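Local atomic coordinates of putative glycosyl hydrolase (Bacteroides thetaiotaomicron VPI-5482, PDB entry 3K11), a protein that is probably a glycoside hydrolase of family 88, though its substrate and precise activity are not established. Residues Thr188-Arg193 against Asn197-Asp202. Numbering follows the deposited sequence.
Sequences TFARNR and NTLWLD. With EDO (1,2-ethanediol), chain I; EDO (1,2-ethanediol), chain J.
Arg191 lies flat on the indole of Trp200. Its guanidinium runs nearly parallel to the ring, 9° between the planes, and CZ sits 3.7 Å from the centroid of the five-membered ring of Trp200, a cation-pi contact. The extended chain also sets CD over that ring as a CH-pi contact. An in-plane bond from Trp200 NE1 to Arg193 O, 2.9 Å, probably helps fix the indole's rotation. From NH1 and NH2 Arg191 grips both oxygens of one ethanediol, probably from the crystallisation liquor; Asp203 also forms a salt bridge with NH2. The extended chain of Arg193 carries its guanidinium to the six-membered ring, planes 57° apart; NH2 of Arg193 donates to O2 of a second ethanediol at 2.9 Å, and NH1 forms a salt bridge with Asp423 of the second subunit.

Two backbone bonds join Arg191 N to Thr198 O and Thr198 N to Arg191 O, each 2.9 Å. Asn197 N donates to Asn192 OD1 at 3.1 Å, nearly straight (169°), and a water links Phe189 O to Trp200 N. Leu199 CD2 packs on Thr188 CG2 at 3.6 Å. Asn197 and Thr198 both face Arg191, forming a G1 beta bulge where loop 188-193 makes a single antiparallel bridge to strand 198-200, at the edge of a small antiparallel sheet.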
loop_
_atom_site.group_PDB
_atom_site.type_symbol
_atom_site.label_atom_id
_atom_site.label_comp_id
_atom_site.label_asym_id
_atom_site.label_seq_id
_atom_site.Cartn_x
_atom_site.Cartn_y
_atom_site.Cartn_z
ATOM N N THR A 188 25.611 -9.468 20.695
ATOM C CA THR A 188 25.192 -9.180 19.311
ATOM C C THR A 188 26.129 -8.168 18.624
ATOM O O THR A 188 26.444 -7.120 19.178
ATOM C CB THR A 188 23.753 -8.622 19.225
ATOM O OG1 THR A 188 22.859 -9.352 20.080
ATOM C CG2 THR A 188 23.266 -8.572 17.739
ATOM N N PHE A 189 26.624 -8.518 17.442
ATOM C CA PHE A 189 27.471 -7.574 16.683
ATOM C C PHE A 189 26.718 -6.245 16.538
ATOM O O PHE A 189 25.597 -6.243 16.079
ATOM C CB PHE A 189 27.800 -8.111 15.296
ATOM C CG PHE A 189 28.641 -9.375 15.294
ATOM C CD1 PHE A 189 29.820 -9.440 15.998
ATOM C CD2 PHE A 189 28.278 -10.460 14.494
ATOM C CE1 PHE A 189 30.613 -10.602 15.943
ATOM C CE2 PHE A 189 29.080 -11.599 14.444
ATOM C CZ PHE A 189 30.210 -11.659 15.167
ATOM N N ALA A 190 27.384 -5.118 16.878
ATOM C CA ALA A 190 26.751 -3.795 16.910
ATOM C C ALA A 190 27.713 -2.723 16.436
ATOM O O ALA A 190 28.906 -2.988 16.166
ATOM C CB ALA A 190 26.303 -3.483 18.339
ATOM N N ARG A 191 27.185 -1.512 16.323
ATOM C CA ARG A 191 27.964 -0.322 15.967
ATOM C C ARG A 191 27.632 0.792 16.919
ATOM O O ARG A 191 26.588 0.782 17.567
ATOM C CB ARG A 191 27.659 0.133 14.541
ATOM C CG ARG A 191 27.792 -0.960 13.521
ATOM C CD ARG A 191 27.898 -0.413 12.139
ATOM N NE ARG A 191 27.709 -1.475 11.157
ATOM C CZ ARG A 191 27.680 -1.282 9.847
ATOM N NH1 ARG A 191 27.852 -0.076 9.344
ATOM N NH2 ARG A 191 27.466 -2.303 9.038
ATOM N N ASN A 192 28.515 1.776 16.982
ATOM C CA ASN A 192 28.229 3.010 17.719
ATOM C C ASN A 192 27.999 4.186 16.741
ATOM O O ASN A 192 28.077 5.349 17.116
ATOM C CB ASN A 192 29.340 3.270 18.739
ATOM C CG ASN A 192 29.233 2.345 19.896
ATOM O OD1 ASN A 192 28.203 2.309 20.572
ATOM N ND2 ASN A 192 30.260 1.529 20.093
ATOM N N ARG A 193 27.692 3.853 15.486
ATOM C CA ARG A 193 27.251 4.829 14.509
ATOM C C ARG A 193 26.002 4.304 13.871
ATOM O O ARG A 193 25.886 3.095 13.695
ATOM C CB ARG A 193 28.280 5.103 13.410
ATOM C CG ARG A 193 28.469 3.984 12.390
ATOM C CD ARG A 193 29.631 4.273 11.453
ATOM N NE ARG A 193 29.706 3.363 10.284
ATOM C CZ ARG A 193 29.043 3.548 9.150
ATOM N NH1 ARG A 193 28.220 4.567 9.000
ATOM N NH2 ARG A 193 29.182 2.684 8.170
ATOM N N ASN A 197 25.183 1.888 20.445
ATOM C CA ASN A 197 24.509 0.606 20.520
ATOM C C ASN A 197 23.398 0.461 19.489
ATOM O O ASN A 197 22.220 0.224 19.805
ATOM C CB ASN A 197 23.981 0.363 21.955
ATOM C CG ASN A 197 25.114 -0.000 22.912
ATOM O OD1 ASN A 197 26.260 -0.000 22.533
ATOM N ND2 ASN A 197 24.782 -0.384 24.107
ATOM N N THR A 198 23.821 0.612 18.239
ATOM C CA THR A 198 22.931 0.438 17.083
ATOM C C THR A 198 23.201 -0.878 16.390
ATOM O O THR A 198 24.343 -1.245 16.120
ATOM C CB THR A 198 23.162 1.587 16.059
ATOM O OG1 THR A 198 22.929 2.847 16.710
ATOM C CG2 THR A 198 22.251 1.458 14.884
ATOM N N LEU A 199 22.115 -1.588 16.086
ATOM C CA LEU A 199 22.183 -2.744 15.246
ATOM C C LEU A 199 21.846 -2.320 13.815
ATOM O O LEU A 199 20.870 -1.637 13.604
ATOM C CB LEU A 199 21.242 -3.837 15.700
ATOM C CG LEU A 199 21.444 -4.469 17.078
ATOM C CD1 LEU A 199 20.386 -5.595 17.319
ATOM C CD2 LEU A 199 22.926 -4.981 17.250
ATOM N N TRP A 200 22.661 -2.802 12.883
ATOM C CA TRP A 200 22.464 -2.660 11.437
ATOM C C TRP A 200 22.066 -3.993 10.880
ATOM O O TRP A 200 22.767 -4.991 11.080
ATOM C CB TRP A 200 23.777 -2.257 10.790
ATOM C CG TRP A 200 24.180 -0.849 11.019
ATOM C CD1 TRP A 200 24.418 -0.221 12.215
ATOM C CD2 TRP A 200 24.473 0.087 10.002
ATOM N NE1 TRP A 200 24.813 1.068 11.994
ATOM C CE2 TRP A 200 24.878 1.287 10.643
ATOM C CE3 TRP A 200 24.431 0.034 8.601
ATOM C CZ2 TRP A 200 25.268 2.429 9.928
ATOM C CZ3 TRP A 200 24.778 1.172 7.886
ATOM C CH2 TRP A 200 25.222 2.351 8.551
ATOM N N LEU A 201 20.969 -4.025 10.143
ATOM C CA LEU A 201 20.521 -5.271 9.517
ATOM C C LEU A 201 21.658 -5.861 8.677
ATOM O O LEU A 201 21.835 -7.090 8.620
ATOM C CB LEU A 201 19.277 -5.002 8.664
ATOM C CG LEU A 201 18.569 -6.201 8.104
ATOM C CD1 LEU A 201 18.149 -7.177 9.223
ATOM C CD2 LEU A 201 17.347 -5.731 7.241
ATOM N N ASP A 202 22.452 -4.996 8.026
ATOM C CA ASP A 202 23.543 -5.440 7.160
ATOM C C ASP A 202 24.488 -6.356 7.905
ATOM O O ASP A 202 25.061 -7.274 7.294
ATOM C CB ASP A 202 24.391 -4.262 6.645
ATOM C CG ASP A 202 23.549 -3.150 5.983
ATOM O OD1 ASP A 202 22.680 -2.605 6.654
ATOM O OD2 ASP A 202 23.718 -2.858 4.777
HETATM C C1 EDO I . 27.539 -1.976 5.098
HETATM O O1 EDO I . 27.220 -2.853 6.173
HETATM C C2 EDO I . 27.220 -0.563 5.546
HETATM O O2 EDO I . 28.333 -0.107 6.277
HETATM C C1 EDO J . 27.910 3.689 3.493
HETATM O O1 EDO J . 27.280 4.979 3.547
HETATM C C2 EDO J . 27.579 2.843 4.704
HETATM O O2 EDO J . 27.688 3.681 5.848
HETATM O O HOH W 1 24.928 -4.344 13.941
#